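Local coordinates for putative metal binding protein (PDB 3CVG) that is of unproven function but probably binds a small ligand, perhaps a metal or metal-containing ion, in the cleft of a periplasmic binding protein fold, at residues A[116-120]-A[131-135]; A[32-38]-A[267-273]; A[63-67]-A[79-85]; A[191-196]-A[215-219]; A[101-107]-A[233-238]. One frame throughout, in Å; residues are numbered along the deposited sequence.

Interaction 1 of 5, residues A[116-120]-A[131-135]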
# COMPACT_ATOMS: atom_id res chain seq x y z
N PRO A 116 -24.30 -7.40 7.35
CA PRO A 116 -25.08 -8.55 6.90
C PRO A 116 -24.33 -9.89 6.96
O PRO A 116 -24.95 -10.95 7.12
CB PRO A 116 -25.51 -8.16 5.49
CG PRO A 116 -24.43 -7.19 5.05
CD PRO A 116 -24.24 -6.37 6.30
N ALA A 117 -23.00 -9.84 6.84
CA ALA A 117 -22.19 -11.05 6.90
C ALA A 117 -22.00 -11.49 8.36
O ALA A 117 -21.45 -12.56 8.63
CB ALA A 117 -20.83 -10.80 6.26
N LYS A 118 -22.47 -10.65 9.28
CA LYS A 118 -22.37 -10.95 10.71
C LYS A 118 -20.95 -11.27 11.17
O LYS A 118 -20.71 -12.22 11.91
CB LYS A 118 -23.34 -12.09 11.05
CG LYS A 118 -24.77 -11.73 10.69
CD LYS A 118 -25.75 -12.89 10.82
CE LYS A 118 -27.15 -12.43 10.41
NZ LYS A 118 -27.16 -11.74 9.07
N LEU A 119 -20.01 -10.44 10.72
CA LEU A 119 -18.60 -10.59 11.07
C LEU A 119 -18.34 -10.23 12.53
O LEU A 119 -18.87 -9.23 13.03
CB LEU A 119 -17.74 -9.71 10.17
CG LEU A 119 -17.80 -9.95 8.66
CD1 LEU A 119 -16.70 -9.16 7.98
CD2 LEU A 119 -17.63 -11.45 8.38
N SER A 120 -17.52 -11.03 13.20
CA SER A 120 -17.16 -10.80 14.59
C SER A 120 -15.72 -10.30 14.68
O SER A 120 -14.79 -10.97 14.25
CB SER A 120 -17.31 -12.10 15.39
OG SER A 120 -16.98 -11.90 16.76
N LYS A 131 -16.80 -16.28 5.95
CA LYS A 131 -18.14 -15.88 6.36
C LYS A 131 -18.83 -15.01 5.30
O LYS A 131 -20.01 -15.21 4.99
CB LYS A 131 -18.07 -15.12 7.69
CG LYS A 131 -19.26 -15.34 8.60
CD LYS A 131 -18.94 -14.86 10.01
CE LYS A 131 -20.04 -15.21 11.00
NZ LYS A 131 -19.63 -14.90 12.40
N MSE A 132 -18.10 -14.04 4.75
CA MSE A 132 -18.68 -13.18 3.72
C MSE A 132 -19.10 -14.02 2.51
O MSE A 132 -20.20 -13.86 1.99
CB MSE A 132 -17.67 -12.11 3.26
CG MSE A 132 -17.56 -10.90 4.20
SE MSE A 132 -16.34 -9.50 3.56
CE MSE A 132 -17.11 -9.24 1.81
N HIS A 133 -18.22 -14.92 2.08
CA HIS A 133 -18.51 -15.78 0.94
C HIS A 133 -19.82 -16.54 1.10
O HIS A 133 -20.69 -16.46 0.23
CB HIS A 133 -17.36 -16.78 0.71
CG HIS A 133 -17.70 -17.86 -0.27
ND1 HIS A 133 -18.37 -19.01 0.09
CD2 HIS A 133 -17.48 -17.96 -1.61
CE1 HIS A 133 -18.55 -19.77 -0.97
NE2 HIS A 133 -18.02 -19.16 -2.02
N ASP A 134 -19.96 -17.27 2.20
CA ASP A 134 -21.16 -18.06 2.44
C ASP A 134 -22.42 -17.18 2.53
O ASP A 134 -23.47 -17.53 2.00
CB ASP A 134 -21.00 -18.89 3.72
CG ASP A 134 -19.79 -19.82 3.66
OD1 ASP A 134 -19.25 -20.04 2.55
OD2 ASP A 134 -19.39 -20.34 4.72
N ALA A 135 -22.30 -16.04 3.20
CA ALA A 135 -23.44 -15.13 3.34
C ALA A 135 -23.77 -14.51 1.98
O ALA A 135 -24.93 -14.26 1.68
CB ALA A 135 -23.13 -14.04 4.35
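Where the irregular loop 116-120 runs against helix 131-135, the backbones come closest at A117 and M132, whose CA atoms are 5.2 Å apart. A117 suits this place because its small CB aims at the helix and lets the chains draw together. It meets CG of the selenomethionine M132 at 3.9 Å, while CB of A135, one turn further on, rests near A117 CA. L119 adds a branched apolar surface: its CD2 branch lies 3.8 Å from K131 CB, and the two side chains slide past each other in opposite directions. The long chain of K131 runs extended beyond CG beside the carbonyls of A117 and K118, and its NZ donates to K118 O at 2.9 Å. The C=O...N angle is 152° and the amine is tilted 27° from the carbonyl plane. Lysine fits here because its methylenes can pack on L119 while the charged end reaches the loop backbone. K118 likewise turns its own NZ back to P116 O. Y200 on strand 200-204 also touches L119 and M132. The loop after strand 100-111 thus packs on helix 125-138, the helix it leads into, in a lobe of the periplasmic binding protein fold.

Interaction 2 of 5, residues A[32-38]-A[267-273]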
# COMPACT_ATOMS: atom_id res chain seq x y z
N SER A 32 0.42 9.77 -1.02
CA SER A 32 0.05 10.14 0.34
C SER A 32 0.80 11.38 0.81
O SER A 32 0.46 11.96 1.84
CB SER A 32 0.36 8.99 1.29
OG SER A 32 1.75 8.74 1.33
N GLY A 33 1.84 11.76 0.06
CA GLY A 33 2.64 12.92 0.42
C GLY A 33 3.95 12.59 1.11
O GLY A 33 4.79 13.48 1.30
N LEU A 34 4.15 11.33 1.49
CA LEU A 34 5.39 10.95 2.18
C LEU A 34 6.64 11.16 1.34
O LEU A 34 7.66 11.62 1.85
CB LEU A 34 5.34 9.49 2.64
CG LEU A 34 6.58 9.04 3.42
CD1 LEU A 34 6.57 9.68 4.79
CD2 LEU A 34 6.62 7.52 3.56
N VAL A 35 6.58 10.81 0.06
CA VAL A 35 7.75 10.97 -0.81
C VAL A 35 8.22 12.42 -0.85
O VAL A 35 9.41 12.68 -1.02
CB VAL A 35 7.46 10.47 -2.25
CG1 VAL A 35 8.63 10.80 -3.17
CG2 VAL A 35 7.22 8.97 -2.23
N LYS A 36 7.29 13.36 -0.66
CA LYS A 36 7.64 14.78 -0.65
C LYS A 36 8.46 15.08 0.59
O LYS A 36 9.55 15.66 0.51
CB LYS A 36 6.37 15.64 -0.65
CG LYS A 36 6.66 17.14 -0.64
CD LYS A 36 5.40 17.96 -0.93
CE LYS A 36 5.72 19.44 -1.04
NZ LYS A 36 4.51 20.25 -1.35
N GLU A 37 7.92 14.71 1.75
CA GLU A 37 8.59 14.93 3.03
C GLU A 37 9.97 14.27 3.03
O GLU A 37 10.96 14.89 3.42
CB GLU A 37 7.76 14.34 4.18
CG GLU A 37 6.79 15.31 4.83
CD GLU A 37 7.48 16.52 5.42
OE1 GLU A 37 7.85 17.43 4.65
OE2 GLU A 37 7.67 16.55 6.66
N LEU A 38 10.02 13.02 2.59
CA LEU A 38 11.27 12.28 2.53
C LEU A 38 12.30 12.99 1.65
O LEU A 38 13.41 13.28 2.09
CB LEU A 38 11.02 10.87 1.98
CG LEU A 38 10.88 9.72 2.98
CD1 LEU A 38 10.11 10.15 4.21
CD2 LEU A 38 10.20 8.55 2.28
N VAL A 267 11.44 11.04 9.89
CA VAL A 267 10.45 11.72 9.06
C VAL A 267 9.17 10.89 8.94
O VAL A 267 8.07 11.44 8.90
CB VAL A 267 10.99 12.00 7.65
CG1 VAL A 267 9.91 12.63 6.78
CG2 VAL A 267 12.21 12.91 7.73
N ILE A 268 9.33 9.57 8.87
CA ILE A 268 8.18 8.68 8.76
C ILE A 268 7.40 8.65 10.07
O ILE A 268 6.18 8.75 10.08
CB ILE A 268 8.62 7.24 8.43
CG1 ILE A 268 9.20 7.18 7.02
CG2 ILE A 268 7.45 6.28 8.58
CD1 ILE A 268 9.89 5.88 6.69
N GLU A 269 8.13 8.53 11.17
CA GLU A 269 7.52 8.48 12.49
C GLU A 269 6.69 9.75 12.76
O GLU A 269 5.76 9.72 13.56
CB GLU A 269 8.61 8.31 13.55
CG GLU A 269 8.11 7.91 14.93
CD GLU A 269 9.12 7.05 15.67
OE1 GLU A 269 10.27 7.50 15.85
OE2 GLU A 269 8.77 5.91 16.05
N GLY A 270 7.03 10.84 12.09
CA GLY A 270 6.31 12.08 12.29
C GLY A 270 5.38 12.49 11.17
O GLY A 270 4.74 13.54 11.26
N PHE A 271 5.30 11.69 10.11
CA PHE A 271 4.43 12.02 8.98
C PHE A 271 2.98 11.72 9.33
O PHE A 271 2.61 10.57 9.57
CB PHE A 271 4.83 11.23 7.74
CG PHE A 271 4.08 11.63 6.51
CD1 PHE A 271 4.05 12.96 6.10
CD2 PHE A 271 3.40 10.68 5.76
CE1 PHE A 271 3.36 13.34 4.95
CE2 PHE A 271 2.70 11.05 4.61
CZ PHE A 271 2.68 12.38 4.21
N LYS A 272 2.16 12.76 9.34
CA LYS A 272 0.77 12.61 9.72
C LYS A 272 -0.28 12.95 8.67
O LYS A 272 -0.00 13.64 7.69
CB LYS A 272 0.48 13.45 10.96
CG LYS A 272 1.24 13.02 12.20
CD LYS A 272 0.69 13.76 13.40
CE LYS A 272 0.99 13.03 14.69
NZ LYS A 272 0.22 13.62 15.83
N LYS A 273 -1.49 12.44 8.90
CA LYS A 273 -2.63 12.71 8.04
C LYS A 273 -3.87 12.66 8.93
O LYS A 273 -4.11 11.68 9.65
CB LYS A 273 -2.75 11.68 6.92
CG LYS A 273 -2.73 12.34 5.55
CD LYS A 273 -2.98 11.35 4.43
CE LYS A 273 -2.38 11.84 3.12
NZ LYS A 273 -2.84 13.21 2.74
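With CG of L34 set opposite its own backbone N (chi1 -178°) and CG of F271 turned in the same sense (chi1 -174°), the leucine and the ring meet: L34 CD1 lies 3.5 Å from F271 CD2. The ring is laid against the start of helix 34-47. L34 CA stands over one face, 3.9 Å from the F271 ring centroid, a CH-pi contact displaced toward the rim, whereas S32 O comes to the ring edge near its plane, 3.3 Å from F271 CZ. A flat aromatic side chain suits this spot because it can pack against backbone as well as side chains. G33, with a positive phi of 100°, breaks the preceding short helix in a Schellman motif and precedes helix 34-47, and its lack of a side chain lets F271 CZ approach its carbonyl carbon to 3.4 Å. G33 belongs to the glycine-rich stretch after strand 20-26 in this periplasmic binding protein fold, and F271, leading into strand 272-273, packs on it from the C-terminal part of the chain. E37 CG lies 3.8 Å from F271 CD1, a use of its methylenes rather than its charge, and the bend at chi2 comes beyond that atom. Further along the helix, L38 CD1 touches V267 CG1 at 3.6 Å; the valine offers a compact branched apolar surface, and I268 CG1 flanks the same leucine methyl. K273 reaches S32 O with CE rather than NZ, while S32 OG is engaged by A29 O and the hydroxyl of Y279.

Interaction 3 of 5, residues A[63-67]-A[79-85]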
# COMPACT_ATOMS: atom_id res chain seq x y z
N THR A 63 4.13 -1.49 -8.13
CA THR A 63 5.33 -2.30 -7.96
C THR A 63 5.92 -2.88 -9.25
O THR A 63 7.12 -2.81 -9.47
CB THR A 63 5.09 -3.45 -6.96
OG1 THR A 63 4.85 -2.92 -5.66
CG2 THR A 63 6.31 -4.37 -6.90
N THR A 64 5.08 -3.46 -10.11
CA THR A 64 5.58 -4.07 -11.34
C THR A 64 6.31 -3.07 -12.25
O THR A 64 7.37 -3.37 -12.80
CB THR A 64 4.45 -4.73 -12.14
OG1 THR A 64 3.83 -5.75 -11.35
CG2 THR A 64 5.00 -5.36 -13.42
N VAL A 65 5.72 -1.88 -12.39
CA VAL A 65 6.29 -0.85 -13.25
C VAL A 65 7.55 -0.26 -12.64
O VAL A 65 8.54 -0.01 -13.34
CB VAL A 65 5.28 0.28 -13.51
CG1 VAL A 65 5.83 1.24 -14.56
CG2 VAL A 65 3.96 -0.31 -13.96
N THR A 66 7.52 -0.01 -11.33
CA THR A 66 8.68 0.53 -10.63
C THR A 66 9.88 -0.34 -10.94
O THR A 66 10.96 0.15 -11.30
CB THR A 66 8.43 0.56 -9.10
OG1 THR A 66 7.41 1.52 -8.80
CG2 THR A 66 9.71 0.92 -8.36
N ILE A 67 9.71 -1.65 -10.82
CA ILE A 67 10.80 -2.58 -11.10
C ILE A 67 11.16 -2.52 -12.58
O ILE A 67 12.33 -2.67 -12.94
CB ILE A 67 10.42 -4.01 -10.68
CG1 ILE A 67 10.27 -4.07 -9.15
CG2 ILE A 67 11.47 -5.00 -11.17
CD1 ILE A 67 9.72 -5.38 -8.62
N ILE A 79 10.20 2.35 -4.21
CA ILE A 79 9.63 1.87 -2.96
C ILE A 79 8.55 0.92 -3.43
O ILE A 79 7.59 1.31 -4.10
CB ILE A 79 9.03 3.02 -2.13
CG1 ILE A 79 10.13 4.02 -1.77
CG2 ILE A 79 8.39 2.46 -0.86
CD1 ILE A 79 9.66 5.17 -0.90
N THR A 80 8.73 -0.35 -3.09
CA THR A 80 7.80 -1.38 -3.52
C THR A 80 7.04 -2.04 -2.37
O THR A 80 7.40 -1.88 -1.20
CB THR A 80 8.56 -2.44 -4.33
OG1 THR A 80 9.68 -2.91 -3.57
CG2 THR A 80 9.09 -1.82 -5.62
N TYR A 81 6.00 -2.79 -2.72
CA TYR A 81 5.16 -3.46 -1.74
C TYR A 81 5.01 -4.96 -2.00
O TYR A 81 3.93 -5.51 -1.81
CB TYR A 81 3.78 -2.81 -1.74
CG TYR A 81 3.81 -1.31 -1.59
CD1 TYR A 81 3.71 -0.71 -0.34
CD2 TYR A 81 3.93 -0.48 -2.72
CE1 TYR A 81 3.72 0.68 -0.21
CE2 TYR A 81 3.94 0.91 -2.59
CZ TYR A 81 3.83 1.48 -1.34
OH TYR A 81 3.80 2.84 -1.22
N SER A 82 6.08 -5.61 -2.44
CA SER A 82 6.01 -7.05 -2.70
C SER A 82 7.36 -7.73 -2.46
O SER A 82 8.22 -7.76 -3.34
CB SER A 82 5.56 -7.31 -4.14
OG SER A 82 5.54 -8.70 -4.42
N PRO A 83 7.56 -8.29 -1.25
CA PRO A 83 8.82 -8.97 -0.92
C PRO A 83 9.26 -10.00 -1.97
O PRO A 83 10.45 -10.11 -2.28
CB PRO A 83 8.52 -9.60 0.43
CG PRO A 83 7.64 -8.57 1.08
CD PRO A 83 6.69 -8.18 -0.06
N VAL A 84 8.32 -10.76 -2.52
CA VAL A 84 8.69 -11.77 -3.52
C VAL A 84 9.19 -11.14 -4.81
O VAL A 84 10.20 -11.57 -5.38
CB VAL A 84 7.52 -12.72 -3.86
CG1 VAL A 84 7.94 -13.68 -4.97
CG2 VAL A 84 7.12 -13.51 -2.63
N ALA A 85 8.47 -10.12 -5.28
CA ALA A 85 8.84 -9.44 -6.51
C ALA A 85 10.19 -8.76 -6.31
O ALA A 85 11.01 -8.68 -7.23
CB ALA A 85 7.77 -8.40 -6.89
O HOH W 1 5.83 1.06 -6.30
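T63 lays its methyl, CG2, across the side chain of T80 at about a right angle, 3.9 Å from T80 CB, and the same methyl also lies near S82 CB and A85 CB. The torsion at chi1 (-66°) splits the two branches of T63: CG2 is opposite the backbone N and packs, while T63 OG1 stands opposite the carbonyl carbon, beside the backbone N, and accepts the N-H of Y81, with Y81 N 3.2 Å away. That bond is nearly straight, at 166°, and OG1 also sits at the edge of the Y81 ring, near its plane. Threonine suits the position because one side chain provides both an apolar and a polar branch. One turn on, T66 touches T80 CG2 with its own methyl, whereas T66 OG1 is hydrogen-bonded to S61 OG and D62 O and joins a water, 3.0 Å away, that donates to I79 O. I67 extends CD1 to A85 CB at 4.0 Å, a plain apolar contact with the next helix, which S82 caps through a weak bond from A85 N to its OG. Y81 OH turns to A29 N. Helix 63-71 is thus seated on the turn that leads from strand 77-80 into helix 83-91. The chemistry implies a division of labour: T63 OG1 takes the Y81 N-H directly, T66 OG1 reaches I79 O through the water, and the E86 carboxylate serves T80 OG1 and S82 N.

Interaction 4 of 5, residues A[191-196]-A[215-219]; sequences LTAAIL and LRDQM
L191 and T192 begin the side of helix 187-196 that rests on segment 215-219, in the lobe of the periplasmic binding protein fold that also contains strand 200-204. The contact joins the end of that helix to the turn that leads from helix 213-216 into strand 220-224. L191 takes a marginal part, its CD1 4.5 Å from SE of the selenomethionine M219; the same leucine leans on I110 of strand 100-111. T192 turns its methyl, CG2, to L215 CD1 at 3.8 Å, the two side chains crossing at about a right angle, while its hydroxyl is tied back to I188 O of its own helix, so that a polar residue can present an apolar branch. I195 is central, and a beta-branched side chain suits it because its two arms serve different neighbours. I195 CG2, opposite the backbone N, fits among L215 O, Q218 CB at 3.7 Å and L215 CD2 at 3.9 Å. The other arm carries I195 CD1 to M219 SE at 3.7 Å. For M219 a chi1 of 51° puts CG between backbone N and carbonyl carbon, and the bends at chi2 and chi3 bring SE against I195 CD1, the two side chains crossing at a slant. L196 adds a looser touch of CD2 on L215 CD2. No direct hydrogen bond crosses the contact; two waters bridge it. Both donate to I195 O, one of them also to Q218 O at 2.9 Å and the other to Q218 OE1 at 3.3 Å.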
# COMPACT_ATOMS: atom_id res chain seq x y z
N LEU A 191 -13.17 3.42 -1.88
CA LEU A 191 -13.65 3.32 -0.50
C LEU A 191 -14.97 4.07 -0.37
O LEU A 191 -15.91 3.59 0.27
CB LEU A 191 -12.61 3.90 0.49
CG LEU A 191 -13.01 3.93 1.97
CD1 LEU A 191 -13.52 2.56 2.42
CD2 LEU A 191 -11.80 4.35 2.82
N THR A 192 -15.05 5.25 -0.98
CA THR A 192 -16.27 6.05 -0.94
C THR A 192 -17.44 5.25 -1.53
O THR A 192 -18.55 5.24 -0.99
CB THR A 192 -16.09 7.36 -1.75
OG1 THR A 192 -15.06 8.16 -1.14
CG2 THR A 192 -17.39 8.15 -1.77
N ALA A 193 -17.17 4.57 -2.65
CA ALA A 193 -18.19 3.77 -3.31
C ALA A 193 -18.64 2.60 -2.44
O ALA A 193 -19.83 2.33 -2.35
CB ALA A 193 -17.65 3.24 -4.64
N ALA A 194 -17.69 1.91 -1.80
CA ALA A 194 -18.02 0.78 -0.95
C ALA A 194 -18.95 1.21 0.19
O ALA A 194 -19.89 0.49 0.55
CB ALA A 194 -16.76 0.16 -0.36
N ILE A 195 -18.66 2.37 0.75
CA ILE A 195 -19.45 2.90 1.85
C ILE A 195 -20.85 3.29 1.39
O ILE A 195 -21.83 2.92 2.03
CB ILE A 195 -18.73 4.11 2.49
CG1 ILE A 195 -17.45 3.62 3.16
CG2 ILE A 195 -19.63 4.80 3.51
CD1 ILE A 195 -16.47 4.75 3.47
N LEU A 196 -20.93 4.01 0.28
CA LEU A 196 -22.22 4.45 -0.26
C LEU A 196 -23.08 3.27 -0.69
O LEU A 196 -24.30 3.31 -0.55
CB LEU A 196 -22.01 5.36 -1.47
CG LEU A 196 -21.41 6.76 -1.26
CD1 LEU A 196 -21.28 7.48 -2.59
CD2 LEU A 196 -22.30 7.55 -0.32
N LEU A 215 -18.52 10.05 6.34
CA LEU A 215 -18.58 8.73 5.71
C LEU A 215 -18.06 7.63 6.63
O LEU A 215 -18.55 6.51 6.60
CB LEU A 215 -17.78 8.72 4.40
CG LEU A 215 -18.46 9.29 3.16
CD1 LEU A 215 -17.62 8.99 1.93
CD2 LEU A 215 -19.85 8.66 3.01
N ARG A 216 -17.06 7.96 7.44
CA ARG A 216 -16.48 6.97 8.35
C ARG A 216 -17.52 6.48 9.35
O ARG A 216 -17.39 5.40 9.91
CB ARG A 216 -15.27 7.56 9.09
CG ARG A 216 -14.17 8.04 8.17
CD ARG A 216 -13.03 8.67 8.96
NE ARG A 216 -12.33 9.68 8.16
CZ ARG A 216 -11.23 10.31 8.56
NH1 ARG A 216 -10.71 10.04 9.75
NH2 ARG A 216 -10.67 11.21 7.77
N ASP A 217 -18.57 7.28 9.56
CA ASP A 217 -19.63 6.89 10.47
C ASP A 217 -20.63 5.97 9.78
O ASP A 217 -21.47 5.35 10.43
CB ASP A 217 -20.36 8.13 10.99
CG ASP A 217 -19.61 8.81 12.11
OD1 ASP A 217 -19.43 8.18 13.17
OD2 ASP A 217 -19.20 9.98 11.93
N GLN A 218 -20.53 5.88 8.46
CA GLN A 218 -21.41 5.03 7.67
C GLN A 218 -20.73 3.69 7.36
O GLN A 218 -21.18 2.91 6.51
CB GLN A 218 -21.80 5.75 6.37
CG GLN A 218 -22.68 6.98 6.62
CD GLN A 218 -22.81 7.87 5.40
OE1 GLN A 218 -23.07 7.39 4.29
NE2 GLN A 218 -22.66 9.18 5.59
N MSE A 219 -19.64 3.43 8.07
CA MSE A 219 -18.89 2.19 7.89
C MSE A 219 -18.28 1.73 9.21
O MSE A 219 -18.19 2.50 10.17
CB MSE A 219 -17.78 2.36 6.84
CG MSE A 219 -16.88 3.58 7.07
SE MSE A 219 -15.02 3.22 6.57
CE MSE A 219 -14.52 2.27 8.16
O HOH W 2 -21.75 1.26 4.18
O HOH W 3 -23.79 4.32 3.39

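Interaction 5 of 5, residues A[101-107]-A[233-238]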
# COMPACT_ATOMS: atom_id res chain seq x y z
N TYR A 101 14.18 -2.17 4.16
CA TYR A 101 12.86 -2.06 4.77
C TYR A 101 12.67 -0.57 5.09
O TYR A 101 13.41 -0.03 5.91
CB TYR A 101 12.79 -2.88 6.07
CG TYR A 101 11.42 -3.43 6.41
CD1 TYR A 101 10.26 -2.69 6.17
CD2 TYR A 101 11.28 -4.69 6.99
CE1 TYR A 101 8.99 -3.19 6.50
CE2 TYR A 101 10.03 -5.20 7.33
CZ TYR A 101 8.88 -4.45 7.08
OH TYR A 101 7.64 -4.96 7.40
N ALA A 102 11.70 0.06 4.45
CA ALA A 102 11.45 1.50 4.63
C ALA A 102 10.40 1.86 5.68
O ALA A 102 10.66 2.68 6.57
CB ALA A 102 11.07 2.12 3.29
N PHE A 103 9.21 1.29 5.56
CA PHE A 103 8.15 1.57 6.51
C PHE A 103 7.06 0.52 6.43
O PHE A 103 7.09 -0.36 5.56
CB PHE A 103 7.58 2.98 6.29
CG PHE A 103 6.95 3.20 4.94
CD1 PHE A 103 5.62 2.86 4.71
CD2 PHE A 103 7.69 3.76 3.90
CE1 PHE A 103 5.04 3.07 3.47
CE2 PHE A 103 7.11 3.98 2.65
CZ PHE A 103 5.78 3.63 2.44
N ARG A 104 6.10 0.59 7.35
CA ARG A 104 5.01 -0.37 7.39
C ARG A 104 3.64 0.31 7.25
O ARG A 104 3.26 1.16 8.06
CB ARG A 104 5.07 -1.18 8.69
CG ARG A 104 6.23 -2.21 8.73
CD ARG A 104 6.41 -2.88 10.10
NE ARG A 104 6.95 -1.96 11.11
CZ ARG A 104 7.29 -2.30 12.35
NH1 ARG A 104 7.15 -3.55 12.77
NH2 ARG A 104 7.77 -1.38 13.18
N ASP A 105 2.92 -0.07 6.19
CA ASP A 105 1.59 0.46 5.93
C ASP A 105 0.62 -0.62 6.40
O ASP A 105 1.05 -1.73 6.74
CB ASP A 105 1.43 0.75 4.43
CG ASP A 105 0.06 1.30 4.08
OD1 ASP A 105 -0.59 1.92 4.95
OD2 ASP A 105 -0.37 1.13 2.92
N HIS A 106 -0.67 -0.32 6.44
CA HIS A 106 -1.63 -1.30 6.91
C HIS A 106 -2.92 -1.33 6.10
O HIS A 106 -3.45 -0.29 5.72
CB HIS A 106 -1.96 -1.04 8.39
CG HIS A 106 -0.76 -0.87 9.26
ND1 HIS A 106 -0.10 0.34 9.39
CD2 HIS A 106 -0.04 -1.76 9.98
CE1 HIS A 106 0.96 0.19 10.16
NE2 HIS A 106 1.02 -1.08 10.53
N PHE A 107 -3.40 -2.54 5.81
CA PHE A 107 -4.65 -2.71 5.07
C PHE A 107 -5.75 -2.88 6.13
O PHE A 107 -5.46 -3.14 7.30
CB PHE A 107 -4.60 -4.00 4.22
CG PHE A 107 -3.72 -3.90 2.99
CD1 PHE A 107 -4.08 -3.08 1.92
CD2 PHE A 107 -2.55 -4.65 2.89
CE1 PHE A 107 -3.30 -3.03 0.76
CE2 PHE A 107 -1.76 -4.60 1.74
CZ PHE A 107 -2.13 -3.79 0.67
N LEU A 233 -2.73 -8.56 6.79
CA LEU A 233 -3.05 -7.18 6.49
C LEU A 233 -1.90 -6.18 6.66
O LEU A 233 -2.11 -4.98 6.58
CB LEU A 233 -4.28 -6.73 7.30
CG LEU A 233 -5.60 -7.47 7.05
CD1 LEU A 233 -6.76 -6.69 7.70
CD2 LEU A 233 -5.86 -7.61 5.55
N LEU A 234 -0.69 -6.68 6.90
CA LEU A 234 0.46 -5.79 7.03
C LEU A 234 0.92 -5.47 5.61
O LEU A 234 0.98 -6.37 4.77
CB LEU A 234 1.61 -6.48 7.80
CG LEU A 234 2.94 -5.71 7.81
CD1 LEU A 234 2.79 -4.43 8.60
CD2 LEU A 234 4.04 -6.59 8.42
N ASN A 235 1.25 -4.22 5.34
CA ASN A 235 1.69 -3.83 4.00
C ASN A 235 3.09 -3.22 4.05
O ASN A 235 3.25 -2.00 4.06
CB ASN A 235 0.70 -2.84 3.37
CG ASN A 235 1.05 -2.50 1.93
OD1 ASN A 235 1.56 -3.33 1.19
ND2 ASN A 235 0.74 -1.27 1.52
N PRO A 236 4.12 -4.07 4.09
CA PRO A 236 5.50 -3.60 4.15
C PRO A 236 5.99 -2.92 2.88
O PRO A 236 5.66 -3.34 1.76
CB PRO A 236 6.28 -4.88 4.46
CG PRO A 236 5.48 -5.93 3.76
CD PRO A 236 4.05 -5.54 4.10
N ALA A 237 6.78 -1.87 3.06
CA ALA A 237 7.33 -1.11 1.95
C ALA A 237 8.85 -1.21 2.01
O ALA A 237 9.44 -1.00 3.07
CB ALA A 237 6.90 0.35 2.04
N HIS A 238 9.46 -1.56 0.89
CA HIS A 238 10.91 -1.69 0.79
C HIS A 238 11.44 -0.79 -0.32
O HIS A 238 10.72 -0.48 -1.28
CB HIS A 238 11.33 -3.14 0.48
CG HIS A 238 11.27 -4.06 1.64
ND1 HIS A 238 10.09 -4.58 2.13
CD2 HIS A 238 12.25 -4.58 2.42
CE1 HIS A 238 10.35 -5.38 3.15
NE2 HIS A 238 11.65 -5.39 3.35
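Backbone hydrogen bonds run the length of this antiparallel pair: A237 N donates to F103 O, D105 and N235 exchange two bonds as a hydrogen-bonded pair, and F107 N meets L233 O at 2.9 Å. A102 N and, weakly, F103 N both donate to A237 O, which makes a classic beta bulge. Polar side chains add one rung: D105 and N235 lie side by side, and N235 ND2 donates to D105 OD2 at 3.0 Å, on its anti side. The short amide and carboxylate suit neighbouring positions on one face, their planes 55° apart. Among the aromatics, Y101 and H238 form an offset stack, centroids 4.4 Å apart and planes at 28°. The small A237 lets its CB sit close over the centre of the F103 ring, 3.5 Å from the centroid, in a CH-pi contact. F107 CE2 lies 3.4 Å from N235 CB. F107 CB on L233 CD2 is an apolar contact. H106 and R104 have polar partners elsewhere, N227 and P281 O. Strand 100-111 also pairs with strands 200-204 and 220-224, so the bulged ribbon is consistent with the hinge between lobes of a periplasmic binding protein, with the side chain of F107 about 5 Å from a bound calcium ion.

Along the chain, interaction 2 spans all the others; interaction 3 closes before interaction 5 opens, and interaction 5 spans interaction 1 and then interaction 4. Interaction 5 lies about 7 Å from the centre of the chain and touches interactions 2 and 3, their centres about 14 and 12 Å away: F103 packs on L34 and I268, and T80 N probably hydrogen-bonds H238 O, linking strands 77-80 and 234-241. Interactions 1 and 4, centres about 18 Å apart, share one side of the chain's centre; interaction 2 lies opposite 1, and interaction 3 opposite 4. The arrangement fits two lobes joined by strands, with the bound calcium ion near the junction.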